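Local structure of glutathione S-transferase (Sulfitobacter, 4GF0) at residues Ala18-Glu23 with Ala70-Val75; Val54-Leu57 with Thr63-Thr66; Gly83-Asp88 with Gln94-Met99; Tyr165-Cys170 with Gln192-Ala197. The protein binds glutathione and probably catalyses its conjugation to electrophilic substrates, as other glutathione S-transferases do. All blocks are in the same frame, centred on the assembly; numbering follows the deposited sequence. Where two conformers were deposited one is given.

Interaction 1: Ala18-Glu23 with Ala70-Val75; sequences AIAIEE and ALLDYV
V75 carries its CG1 anti to the backbone N (chi1 171°), which lays that methyl against the backbone carbonyl of A20, 3.8 Å from A20 O, while CG2, beside the nitrogen, reaches I21. L72 starts from a different rotamer: its CG lies anti to the carbonyl carbon (chi1 -72°), and this bend brings CD2 nearer to the facing helix than the direction of the CA-CB bond alone would suggest. CD2 ends on A20 CB at 3.5 Å, tighter than ordinary van der Waals contact between carbons. Around the third point of the interface, I21 CG1 meets V75 CG2 at 3.8 Å, the two side chains crossing at about a right angle. A20 CB thus meets L72 closely and V75 CG1 more distantly, at 4.3 Å.

These residues lie on two helices that run almost parallel, with their segment axes 9.5 Å apart at an angle of only 5°. Helices 14-23 and 68-78 are the pair that flanks one side of the sheet in the thioredoxin-like N-terminal domain of glutathione S-transferases. Around the pair, I19 packs on P164 of helix 162-170, whereas A70 and Y74 touch A93 of the second subunit.

No hydrogen bond crosses between the segments, and all four touching residues are buried. The chemistry is chiefly that of apolar fit: the small A20 probably lets the helices come close, and L72, V75 and I21 probably set their spacing by shape, without any polar bond to set direction.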
loop_
_atom_site.group_PDB
_atom_site.type_symbol
_atom_site.label_atom_id
_atom_site.label_comp_id
_atom_site.label_asym_id
_atom_site.label_seq_id
_atom_site.Cartn_x
_atom_site.Cartn_y
_atom_site.Cartn_z
ATOM N N ALA A 18 3.170 12.017 -9.943
ATOM C CA ALA A 18 3.379 13.213 -10.757
ATOM C C ALA A 18 2.189 14.165 -10.644
ATOM O O ALA A 18 2.355 15.382 -10.498
ATOM C CB ALA A 18 3.620 12.832 -12.201
ATOM N N ILE A 19 0.992 13.603 -10.689
ATOM C CA ILE A 19 -0.217 14.407 -10.555
ATOM C C ILE A 19 -0.218 15.150 -9.220
ATOM O O ILE A 19 -0.532 16.339 -9.170
ATOM C CB ILE A 19 -1.459 13.538 -10.691
ATOM C CG1 ILE A 19 -1.562 13.068 -12.142
ATOM C CG2 ILE A 19 -2.729 14.328 -10.308
ATOM C CD1 ILE A 19 -2.611 11.952 -12.366
ATOM N N ALA A 20 0.144 14.459 -8.144
ATOM C CA ALA A 20 0.188 15.099 -6.835
ATOM C C ALA A 20 1.222 16.216 -6.774
ATOM O O ALA A 20 0.973 17.264 -6.170
ATOM C CB ALA A 20 0.441 14.075 -5.738
ATOM N N ILE A 21 2.380 15.998 -7.396
ATOM C CA ILE A 21 3.419 17.017 -7.393
ATOM C C ILE A 21 2.933 18.248 -8.150
ATOM O O ILE A 21 3.189 19.381 -7.741
ATOM C CB ILE A 21 4.739 16.506 -7.998
ATOM C CG1 ILE A 21 5.275 15.359 -7.139
ATOM C CG2 ILE A 21 5.771 17.632 -7.987
ATOM C CD1 ILE A 21 6.472 14.620 -7.739
ATOM N N GLU A 22 2.214 18.026 -9.250
ATOM C CA GLU A 22 1.624 19.140 -9.987
ATOM C C GLU A 22 0.598 19.895 -9.142
ATOM O O GLU A 22 0.550 21.131 -9.165
ATOM C CB GLU A 22 0.963 18.653 -11.284
ATOM C CG GLU A 22 1.904 17.950 -12.254
ATOM C CD GLU A 22 2.764 18.902 -13.062
ATOM O OE1 GLU A 22 2.622 20.139 -12.907
ATOM O OE2 GLU A 22 3.586 18.410 -13.871
ATOM N N GLU A 23 -0.228 19.161 -8.401
ATOM C CA GLU A 23 -1.231 19.789 -7.542
ATOM C C GLU A 23 -0.540 20.631 -6.479
ATOM O O GLU A 23 -1.051 21.673 -6.078
ATOM C CB GLU A 23 -2.116 18.739 -6.858
ATOM C CG GLU A 23 -3.104 18.035 -7.760
ATOM C CD GLU A 23 -4.310 18.907 -8.097
ATOM O OE1 GLU A 23 -4.650 19.808 -7.290
ATOM O OE2 GLU A 23 -4.924 18.691 -9.169
ATOM N N ALA A 70 3.202 6.008 -0.110
ATOM C CA ALA A 70 4.166 6.697 0.744
ATOM C C ALA A 70 4.623 7.990 0.081
ATOM O O ALA A 70 4.769 9.026 0.739
ATOM C CB ALA A 70 5.370 5.781 1.043
ATOM N N LEU A 71 4.835 7.942 -1.230
ATOM C CA LEU A 71 5.266 9.135 -1.966
ATOM C C LEU A 71 4.178 10.194 -1.982
ATOM O O LEU A 71 4.466 11.377 -1.942
ATOM C CB LEU A 71 5.606 8.778 -3.413
ATOM C CG LEU A 71 6.743 7.776 -3.615
ATOM C CD1 LEU A 71 7.197 7.739 -5.070
ATOM C CD2 LEU A 71 7.875 8.140 -2.725
ATOM N N LEU A 72 2.926 9.764 -2.089
ATOM C CA LEU A 72 1.807 10.713 -2.067
ATOM C C LEU A 72 1.733 11.429 -0.714
ATOM O O LEU A 72 1.617 12.662 -0.648
ATOM C CB LEU A 72 0.487 9.993 -2.380
ATOM C CG LEU A 72 0.288 9.533 -3.829
ATOM C CD1 LEU A 72 -0.956 8.615 -3.946
ATOM C CD2 LEU A 72 0.140 10.740 -4.733
ATOM N N ASP A 73 1.814 10.682 0.380
ATOM C CA ASP A 73 1.836 11.324 1.697
ATOM C C ASP A 73 3.059 12.227 1.866
ATOM O O ASP A 73 2.982 13.268 2.513
ATOM C CB ASP A 73 1.748 10.283 2.833
ATOM C CG ASP A 73 0.397 10.301 3.529
ATOM O OD1 ASP A 73 -0.072 11.405 3.887
ATOM O OD2 ASP A 73 -0.209 9.218 3.703
ATOM N N TYR A 74 4.188 11.844 1.276
ATOM C CA TYR A 74 5.376 12.694 1.338
ATOM C C TYR A 74 5.153 14.046 0.643
ATOM O O TYR A 74 5.480 15.113 1.188
ATOM C CB TYR A 74 6.613 11.978 0.760
ATOM C CG TYR A 74 7.829 12.866 0.857
ATOM C CD1 TYR A 74 8.523 12.981 2.046
ATOM C CD2 TYR A 74 8.260 13.612 -0.230
ATOM C CE1 TYR A 74 9.628 13.820 2.158
ATOM C CE2 TYR A 74 9.358 14.466 -0.122
ATOM C CZ TYR A 74 10.034 14.552 1.065
ATOM O OH TYR A 74 11.116 15.399 1.188
ATOM N N VAL A 75 4.588 14.005 -0.558
ATOM C CA VAL A 75 4.295 15.231 -1.294
ATOM C C VAL A 75 3.380 16.150 -0.496
ATOM O O VAL A 75 3.606 17.356 -0.414
ATOM C CB VAL A 75 3.695 14.932 -2.671
ATOM C CG1 VAL A 75 3.204 16.247 -3.323
ATOM C CG2 VAL A 75 4.762 14.276 -3.533
#

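Interaction 2: Val54-Leu57 with Thr63-Thr66; sequences VPAL and TILT. With GSH (glutathione), chain D.
L57 and L65 form the firm part of this antiparallel pairing, exchanging two backbone hydrogen bonds. L57 N donates to L65 O at 2.9 Å, and L65 N returns a bond to L57 O at 2.8 Å with an N-H...O angle of 169°. L57 O also receives a CA-H...O contact from I64 CA at 3.3 Å. The two leucine side chains leave the sheet on the same face, where both pack on L71 of helix 68-78 in a buried layer.

The other side is looser. A56 and I64 touch through CB and CG2 at 4.0 Å, and I64, T63 and T66 remain partly exposed. The polar ends of the threonines turn to partners beyond the pairing: T63 OG1 bonds to D61 and T66 OG1 to K51, while T66 O accepts a hydrogen bond from S97 OG of the second subunit.

Upstream of the hairpin, V54 uses its backbone rather than its side chain. Its N donates to glutathione O2 at 3.0 Å, and its O accepts from glutathione N2 at 2.9 Å, gripping the cysteinyl part of the ligand like a neighbouring strand. The peptide bond leading into P55 is cis. A cis-proline just before the third strand, with the preceding residue pairing with the cysteine of glutathione, is the hallmark of the glutathione site in thioredoxin-fold transferases.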
loop_
_atom_site.group_PDB
_atom_site.type_symbol
_atom_site.label_atom_id
_atom_site.label_comp_id
_atom_site.label_asym_id
_atom_site.label_seq_id
_atom_site.Cartn_x
_atom_site.Cartn_y
_atom_site.Cartn_z
ATOM N N VAL A 54 8.391 1.220 -10.683
ATOM C CA VAL A 54 8.160 2.661 -10.590
ATOM C C VAL A 54 6.840 2.839 -9.826
ATOM O O VAL A 54 5.957 1.984 -9.909
ATOM C CB VAL A 54 8.100 3.336 -11.990
ATOM C CG1 VAL A 54 9.451 3.243 -12.686
ATOM C CG2 VAL A 54 7.020 2.692 -12.853
ATOM N N PRO A 55 6.687 3.939 -9.076
ATOM C CA PRO A 55 7.574 5.103 -8.945
ATOM C C PRO A 55 8.726 4.925 -7.967
ATOM O O PRO A 55 8.675 4.083 -7.065
ATOM C CB PRO A 55 6.637 6.174 -8.392
ATOM C CG PRO A 55 5.667 5.370 -7.530
ATOM C CD PRO A 55 5.421 4.132 -8.341
ATOM N N ALA A 56 9.751 5.757 -8.146
ATOM C CA ALA A 56 10.720 6.015 -7.091
ATOM C C ALA A 56 10.920 7.517 -7.107
ATOM O O ALA A 56 10.802 8.159 -8.157
ATOM C CB ALA A 56 12.042 5.281 -7.356
ATOM N N LEU A 57 11.219 8.083 -5.947
ATOM C CA LEU A 57 11.403 9.524 -5.849
ATOM C C LEU A 57 12.749 9.811 -5.221
ATOM O O LEU A 57 13.063 9.287 -4.151
ATOM C CB LEU A 57 10.293 10.128 -4.982
ATOM C CG LEU A 57 10.202 11.656 -4.935
ATOM C CD1 LEU A 57 9.675 12.198 -6.280
ATOM C CD2 LEU A 57 9.299 12.073 -3.770
ATOM N N THR A 63 18.223 10.887 -1.025
ATOM C CA THR A 63 17.458 9.759 -0.495
ATOM C C THR A 63 16.461 9.287 -1.547
ATOM O O THR A 63 15.806 10.110 -2.187
ATOM C CB THR A 63 16.648 10.189 0.739
ATOM O OG1 THR A 63 17.550 10.556 1.781
ATOM C CG2 THR A 63 15.734 9.057 1.219
ATOM N N ILE A 64 16.336 7.970 -1.727
ATOM C CA ILE A 64 15.322 7.414 -2.625
ATOM C C ILE A 64 14.150 6.888 -1.805
ATOM O O ILE A 64 14.346 6.107 -0.866
ATOM C CB ILE A 64 15.875 6.231 -3.471
ATOM C CG1 ILE A 64 17.136 6.640 -4.246
ATOM C CG2 ILE A 64 14.789 5.675 -4.407
ATOM C CD1 ILE A 64 16.885 7.622 -5.380
ATOM N N LEU A 65 12.941 7.313 -2.161
ATOM C CA LEU A 65 11.716 6.774 -1.571
ATOM C C LEU A 65 10.965 5.934 -2.598
ATOM O O LEU A 65 10.996 6.219 -3.799
ATOM C CB LEU A 65 10.807 7.908 -1.100
ATOM C CG LEU A 65 11.400 8.866 -0.062
ATOM C CD1 LEU A 65 10.413 10.025 0.164
ATOM C CD2 LEU A 65 11.663 8.127 1.238
ATOM N N THR A 66 10.293 4.895 -2.121
ATOM C CA THR A 66 9.450 4.062 -2.981
ATOM C C THR A 66 8.078 3.865 -2.360
ATOM O O THR A 66 7.883 4.169 -1.176
ATOM C CB THR A 66 10.048 2.666 -3.211
ATOM O OG1 THR A 66 10.162 1.982 -1.954
ATOM C CG2 THR A 66 11.428 2.771 -3.863
HETATM N N1 GSH D . 3.344 -1.354 -4.599
HETATM C CA1 GSH D . 4.011 -0.579 -5.620
HETATM C C1 GSH D . 3.576 0.850 -5.542
HETATM O O11 GSH D . 4.391 1.777 -5.800
HETATM O O12 GSH D . 2.384 1.131 -5.242
HETATM C CB1 GSH D . 3.650 -1.103 -6.991
HETATM C CG1 GSH D . 4.714 -0.596 -7.967
HETATM C CD1 GSH D . 4.548 -1.314 -9.311
HETATM O OE1 GSH D . 4.338 -2.527 -9.360
HETATM N N2 GSH D . 4.640 -0.531 -10.539
HETATM C CA2 GSH D . 4.498 -1.192 -11.814
HETATM C C2 GSH D . 5.871 -1.624 -12.256
HETATM O O2 GSH D . 6.864 -0.989 -11.925
HETATM C CB2 GSH D . 3.915 -0.268 -12.835
HETATM S SG2 GSH D . 2.227 0.120 -12.407
HETATM N N3 GSH D . 6.055 -2.817 -13.072
HETATM C CA3 GSH D . 7.407 -3.182 -13.479
HETATM C C3 GSH D . 7.612 -4.675 -13.429
HETATM O O31 GSH D . 6.823 -5.407 -12.766
HETATM O O32 GSH D . 8.597 -5.201 -14.041
#

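Interaction 3: Gly83-Asp88 with Gln94-Met99; sequences GLVPTD and QMRSAM
M95 and V85 meet at the centre of this buried contact, methyl to methyl: M95 CE lies 3.9 Å from V85 CG2, and the two side chains cross at about a right angle. The M95 chain leaves the helix with CG anti to the backbone N, then bends at its last torsion (chi3 76°), bringing the methyl round to V85. Its sulfur is flanked by the P86 ring, with CD at 3.8 Å from SD, and by the carbonyl of L84, whose O is 3.7 Å from SD. The same methyl also sits over one face of the R96 guanidinium, offset toward its rim. V85 CG1 approaches R96 NH2 obliquely at 4.0 Å.

An alanine in place of V85 would probably leave M95 CE without the CG1 and CG2 methyls it rests on and open a gap beside R96 NH2.

In the second shell, a salt bridge from NE to D73 of helix 68-78 holds the extended R96 in position, with a long, weak ion pair to D73 of the second subunit besides. Backbone hydrogen bonds between L84 and L161 anchor the loop, and at its far end D88 N-caps helix 89-111, its OD2 accepting from A91 N. The segment 83-88 belongs to the linker of the glutathione S-transferase fold, which joins the thioredoxin-like domain to the helical domain and here folds back on the first long helix of the latter.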
loop_
_atom_site.group_PDB
_atom_site.type_symbol
_atom_site.label_atom_id
_atom_site.label_comp_id
_atom_site.label_asym_id
_atom_site.label_seq_id
_atom_site.Cartn_x
_atom_site.Cartn_y
_atom_site.Cartn_z
ATOM N N GLY A 83 -3.317 21.426 0.616
ATOM C CA GLY A 83 -4.447 20.814 1.304
ATOM C C GLY A 83 -4.793 19.420 0.807
ATOM O O GLY A 83 -5.967 19.041 0.751
ATOM N N LEU A 84 -3.774 18.640 0.459
ATOM C CA LEU A 84 -4.011 17.313 -0.116
ATOM C C LEU A 84 -4.453 16.253 0.899
ATOM O O LEU A 84 -4.964 15.205 0.514
ATOM C CB LEU A 84 -2.768 16.834 -0.867
ATOM C CG LEU A 84 -2.446 17.625 -2.141
ATOM C CD1 LEU A 84 -1.045 17.282 -2.651
ATOM C CD2 LEU A 84 -3.490 17.319 -3.199
ATOM N N VAL A 85 -4.243 16.518 2.184
ATOM C CA VAL A 85 -4.694 15.625 3.250
ATOM C C VAL A 85 -5.583 16.418 4.194
ATOM O O VAL A 85 -5.186 17.495 4.665
ATOM C CB VAL A 85 -3.498 15.050 4.044
ATOM C CG1 VAL A 85 -3.982 14.177 5.220
ATOM C CG2 VAL A 85 -2.586 14.256 3.123
ATOM N N PRO A 86 -6.791 15.905 4.476
ATOM C CA PRO A 86 -7.706 16.581 5.402
ATOM C C PRO A 86 -7.107 16.720 6.800
ATOM O O PRO A 86 -6.363 15.854 7.259
ATOM C CB PRO A 86 -8.901 15.626 5.492
ATOM C CG PRO A 86 -8.786 14.733 4.330
ATOM C CD PRO A 86 -7.361 14.662 3.922
ATOM N N THR A 87 -7.434 17.805 7.490
ATOM C CA THR A 87 -6.987 17.954 8.870
ATOM C C THR A 87 -7.746 17.020 9.814
ATOM O O THR A 87 -7.194 16.562 10.813
ATOM C CB THR A 87 -7.105 19.409 9.355
ATOM O OG1 THR A 87 -8.463 19.842 9.229
ATOM C CG2 THR A 87 -6.210 20.311 8.533
ATOM N N ASP A 88 -9.009 16.748 9.499
ATOM C CA ASP A 88 -9.805 15.825 10.307
ATOM C C ASP A 88 -9.274 14.409 10.147
ATOM O O ASP A 88 -9.188 13.908 9.027
ATOM C CB ASP A 88 -11.267 15.845 9.872
ATOM C CG ASP A 88 -12.088 14.775 10.568
ATOM O OD1 ASP A 88 -12.204 14.828 11.807
ATOM O OD2 ASP A 88 -12.615 13.879 9.879
ATOM N N GLN A 94 -10.212 7.925 5.848
ATOM C CA GLN A 94 -11.013 7.451 4.732
ATOM C C GLN A 94 -10.233 7.612 3.432
ATOM O O GLN A 94 -10.340 6.782 2.539
ATOM C CB GLN A 94 -12.352 8.192 4.693
ATOM C CG GLN A 94 -13.237 7.875 5.887
ATOM C CD GLN A 94 -14.425 8.800 5.996
ATOM O OE1 GLN A 94 -14.311 10.005 5.749
ATOM N NE2 GLN A 94 -15.575 8.247 6.384
ATOM N N MET A 95 -9.458 8.693 3.344
ATOM C CA MET A 95 -8.561 8.927 2.218
ATOM C C MET A 95 -7.542 7.794 2.157
ATOM O O MET A 95 -7.327 7.202 1.106
ATOM C CB MET A 95 -7.836 10.264 2.395
ATOM C CG MET A 95 -6.795 10.580 1.324
ATOM S SD MET A 95 -5.680 11.882 1.867
ATOM C CE MET A 95 -4.628 10.962 3.004
ATOM N N ARG A 96 -6.932 7.468 3.291
ATOM C CA ARG A 96 -5.901 6.426 3.298
ATOM C C ARG A 96 -6.468 5.029 3.106
ATOM O O ARG A 96 -5.787 4.154 2.574
ATOM C CB ARG A 96 -5.016 6.503 4.552
ATOM C CG ARG A 96 -4.079 7.709 4.515
ATOM C CD ARG A 96 -2.979 7.623 5.557
ATOM N NE ARG A 96 -2.247 8.888 5.564
ATOM C CZ ARG A 96 -2.507 9.897 6.392
ATOM N NH1 ARG A 96 -3.455 9.778 7.317
ATOM N NH2 ARG A 96 -1.811 11.028 6.291
ATOM N N SER A 97 -7.712 4.817 3.523
ATOM C CA SER A 97 -8.353 3.530 3.303
ATOM C C SER A 97 -8.460 3.300 1.813
ATOM O O SER A 97 -8.203 2.201 1.327
ATOM C CB SER A 97 -9.750 3.502 3.919
ATOM O OG SER A 97 -10.408 2.290 3.583
ATOM N N ALA A 98 -8.839 4.345 1.082
ATOM C CA ALA A 98 -8.947 4.233 -0.368
ATOM C C ALA A 98 -7.580 3.914 -0.955
ATOM O O ALA A 98 -7.458 3.064 -1.837
ATOM C CB ALA A 98 -9.489 5.527 -0.965
ATOM N N MET A 99 -6.550 4.587 -0.455
ATOM C CA MET A 99 -5.193 4.389 -0.971
ATOM C C MET A 99 -4.676 2.975 -0.711
ATOM O O MET A 99 -4.128 2.338 -1.602
ATOM C CB MET A 99 -4.234 5.449 -0.420
ATOM C CG MET A 99 -4.630 6.867 -0.826
ATOM S SD MET A 99 -3.884 8.135 0.233
ATOM C CE MET A 99 -2.160 7.949 -0.189
#

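Interaction 4: Tyr165-Cys170 with Gln192-Ala197; sequences YLFVVC and QMTARA
The meeting of F167 with M193 is apolar helix-to-helix packing inside the all-helical C-terminal domain of the glutathione S-transferase fold, joining helix 162-170 to helix 184-194. No hydrogen bond links the two segments. F167 sends its ring across the gap with CG anti to the backbone N (chi1 176°), and the M193 side chain slides past it in the opposite direction. The approach to the ring is oblique, with M193 CB 3.4 Å from F167 CD1 and 3.7 Å from F167 CE1.

M193 does not extend away from the ring. Bends at both chi2 (-62°) and chi3 (-68°) curl the chain back, and the terminal methyl returns to the root of the phenylalanine. M193 CB and CE thus touch F167 at two places, CB on the ring near CD1 and CE1, CE at the root by CB; M193 also packs on F159.

Beyond this pair, F167 also touches I19 of helix 14-23 and F189 within helix 184-194, a place between the two domains. An alanine here would probably leave M193 CB and CE without their aromatic neighbour and open a gap beside I19 and F189. Two residues earlier, Y165 directs its CB away from segment 192-197, and its side chain contacts the bound glutathione.

After M193 the chain turns into helix 197-204, with R196 at its N-cap position; R196 N donates to M193 O at 3.0 Å. R196 NH1 bonds to Y153 OH, and its guanidinium makes a cation-pi contact with F159. The curled methionine ends with CE 3.7 Å from F167 CB.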
loop_
_atom_site.group_PDB
_atom_site.type_symbol
_atom_site.label_atom_id
_atom_site.label_comp_id
_atom_site.label_asym_id
_atom_site.label_seq_id
_atom_site.Cartn_x
_atom_site.Cartn_y
_atom_site.Cartn_z
ATOM N N TYR A 165 -4.386 8.787 -7.105
ATOM C CA TYR A 165 -4.217 7.348 -6.996
ATOM C C TYR A 165 -5.377 6.632 -7.689
ATOM O O TYR A 165 -5.155 5.758 -8.537
ATOM C CB TYR A 165 -4.130 6.949 -5.512
ATOM C CG TYR A 165 -3.314 5.716 -5.215
ATOM C CD1 TYR A 165 -3.148 4.707 -6.163
ATOM C CD2 TYR A 165 -2.728 5.547 -3.971
ATOM C CE1 TYR A 165 -2.395 3.559 -5.875
ATOM C CE2 TYR A 165 -1.975 4.424 -3.677
ATOM C CZ TYR A 165 -1.816 3.433 -4.621
ATOM O OH TYR A 165 -1.070 2.324 -4.289
ATOM N N LEU A 166 -6.610 7.016 -7.365
ATOM C CA LEU A 166 -7.784 6.350 -7.940
ATOM C C LEU A 166 -7.880 6.606 -9.433
ATOM O O LEU A 166 -8.233 5.719 -10.200
ATOM C CB LEU A 166 -9.067 6.818 -7.247
ATOM C CG LEU A 166 -10.354 6.170 -7.756
ATOM C CD1 LEU A 166 -10.338 4.668 -7.474
ATOM C CD2 LEU A 166 -11.550 6.845 -7.093
ATOM N N PHE A 167 -7.550 7.822 -9.843
ATOM C CA PHE A 167 -7.624 8.171 -11.257
ATOM C C PHE A 167 -6.736 7.275 -12.123
ATOM O O PHE A 167 -7.172 6.742 -13.146
ATOM C CB PHE A 167 -7.225 9.628 -11.449
ATOM C CG PHE A 167 -7.186 10.054 -12.883
ATOM C CD1 PHE A 167 -8.355 10.160 -13.617
ATOM C CD2 PHE A 167 -5.980 10.349 -13.495
ATOM C CE1 PHE A 167 -8.326 10.566 -14.956
ATOM C CE2 PHE A 167 -5.941 10.749 -14.830
ATOM C CZ PHE A 167 -7.116 10.855 -15.558
ATOM N N VAL A 168 -5.480 7.119 -11.726
ATOM C CA VAL A 168 -4.568 6.318 -12.528
ATOM C C VAL A 168 -5.001 4.851 -12.568
ATOM O O VAL A 168 -4.913 4.200 -13.607
ATOM C CB VAL A 168 -3.100 6.477 -12.063
ATOM C CG1 VAL A 168 -2.207 5.504 -12.817
ATOM C CG2 VAL A 168 -2.641 7.912 -12.295
ATOM N N VAL A 169 -5.515 4.339 -11.458
ATOM C CA VAL A 169 -6.008 2.964 -11.442
ATOM C C VAL A 169 -7.250 2.805 -12.319
ATOM O O VAL A 169 -7.345 1.859 -13.106
ATOM C CB VAL A 169 -6.298 2.469 -10.013
ATOM C CG1 VAL A 169 -6.901 1.055 -10.044
ATOM C CG2 VAL A 169 -5.012 2.491 -9.172
ATOM N N CYS A 170 -8.198 3.737 -12.217
ATOM C CA CYS A 170 -9.421 3.617 -13.020
ATOM C C CYS A 170 -9.137 3.799 -14.505
ATOM O O CYS A 170 -9.892 3.342 -15.372
ATOM C CB CYS A 170 -10.483 4.610 -12.545
ATOM S SG CYS A 170 -11.197 4.154 -10.969
ATOM N N GLN A 192 -14.019 14.951 -13.896
ATOM C CA GLN A 192 -13.482 16.037 -13.082
ATOM C C GLN A 192 -11.963 16.001 -13.105
ATOM O O GLN A 192 -11.316 17.034 -13.241
ATOM C CB GLN A 192 -13.985 15.959 -11.634
ATOM C CG GLN A 192 -15.492 16.153 -11.488
ATOM C CD GLN A 192 -15.947 17.512 -11.980
ATOM O OE1 GLN A 192 -15.232 18.514 -11.839
ATOM N NE2 GLN A 192 -17.138 17.557 -12.567
ATOM N N MET A 193 -11.400 14.804 -12.968
ATOM C CA MET A 193 -9.948 14.643 -12.942
ATOM C C MET A 193 -9.310 15.091 -14.258
ATOM O O MET A 193 -8.305 15.811 -14.264
ATOM C CB MET A 193 -9.575 13.187 -12.638
ATOM C CG MET A 193 -9.878 12.750 -11.196
ATOM S SD MET A 193 -8.937 13.701 -9.973
ATOM C CE MET A 193 -7.257 13.157 -10.291
ATOM N N THR A 194 -9.907 14.658 -15.362
ATOM C CA THR A 194 -9.416 14.976 -16.700
ATOM C C THR A 194 -9.349 16.492 -16.930
ATOM O O THR A 194 -8.488 16.986 -17.662
ATOM C CB THR A 194 -10.291 14.289 -17.780
ATOM O OG1 THR A 194 -10.145 12.866 -17.672
ATOM C CG2 THR A 194 -9.896 14.728 -19.178
ATOM N N ALA A 195 -10.236 17.225 -16.260
ATOM C CA ALA A 195 -10.343 18.674 -16.423
ATOM C C ALA A 195 -9.393 19.451 -15.517
ATOM O O ALA A 195 -9.268 20.668 -15.653
ATOM C CB ALA A 195 -11.776 19.120 -16.178
ATOM N N ARG A 196 -8.725 18.761 -14.592
ATOM C CA ARG A 196 -7.842 19.437 -13.638
ATOM C C ARG A 196 -6.510 19.822 -14.269
ATOM O O ARG A 196 -6.000 19.132 -15.161
ATOM C CB ARG A 196 -7.587 18.565 -12.395
ATOM C CG ARG A 196 -8.802 18.416 -11.472
ATOM C CD ARG A 196 -8.446 17.647 -10.195
ATOM N NE ARG A 196 -7.715 18.462 -9.215
ATOM C CZ ARG A 196 -8.285 19.192 -8.258
ATOM N NH1 ARG A 196 -9.607 19.237 -8.143
ATOM N NH2 ARG A 196 -7.530 19.893 -7.412
ATOM N N ALA A 197 -5.947 20.929 -13.800
ATOM C CA ALA A 197 -4.671 21.402 -14.329
ATOM C C ALA A 197 -3.542 20.381 -14.170
ATOM O O ALA A 197 -2.693 20.238 -15.057
ATOM C CB ALA A 197 -4.293 22.730 -13.677
#

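How the interactions relate
Interaction 1 lies at the middle of the set and touches each of the others. L71, next to L72, inserts CD2 against L65 CB of interaction 2 at 3.4 Å, joining the helix pair to the hairpin. Toward interaction 3, L72 CB meets M99 CE at 4.0 Å; toward interaction 4, L72 CD1 packs on Y165 CD2 at 3.5 Å, and E23 OE2 forms a salt bridge with R196 NE at 2.8 Å. Interactions 2 and 4, with centres about 21 Å apart, do not touch, yet V54, P55 and Y165 belong to the same glutathione pocket. Interactions 1, 2 and 3 also contact the second subunit.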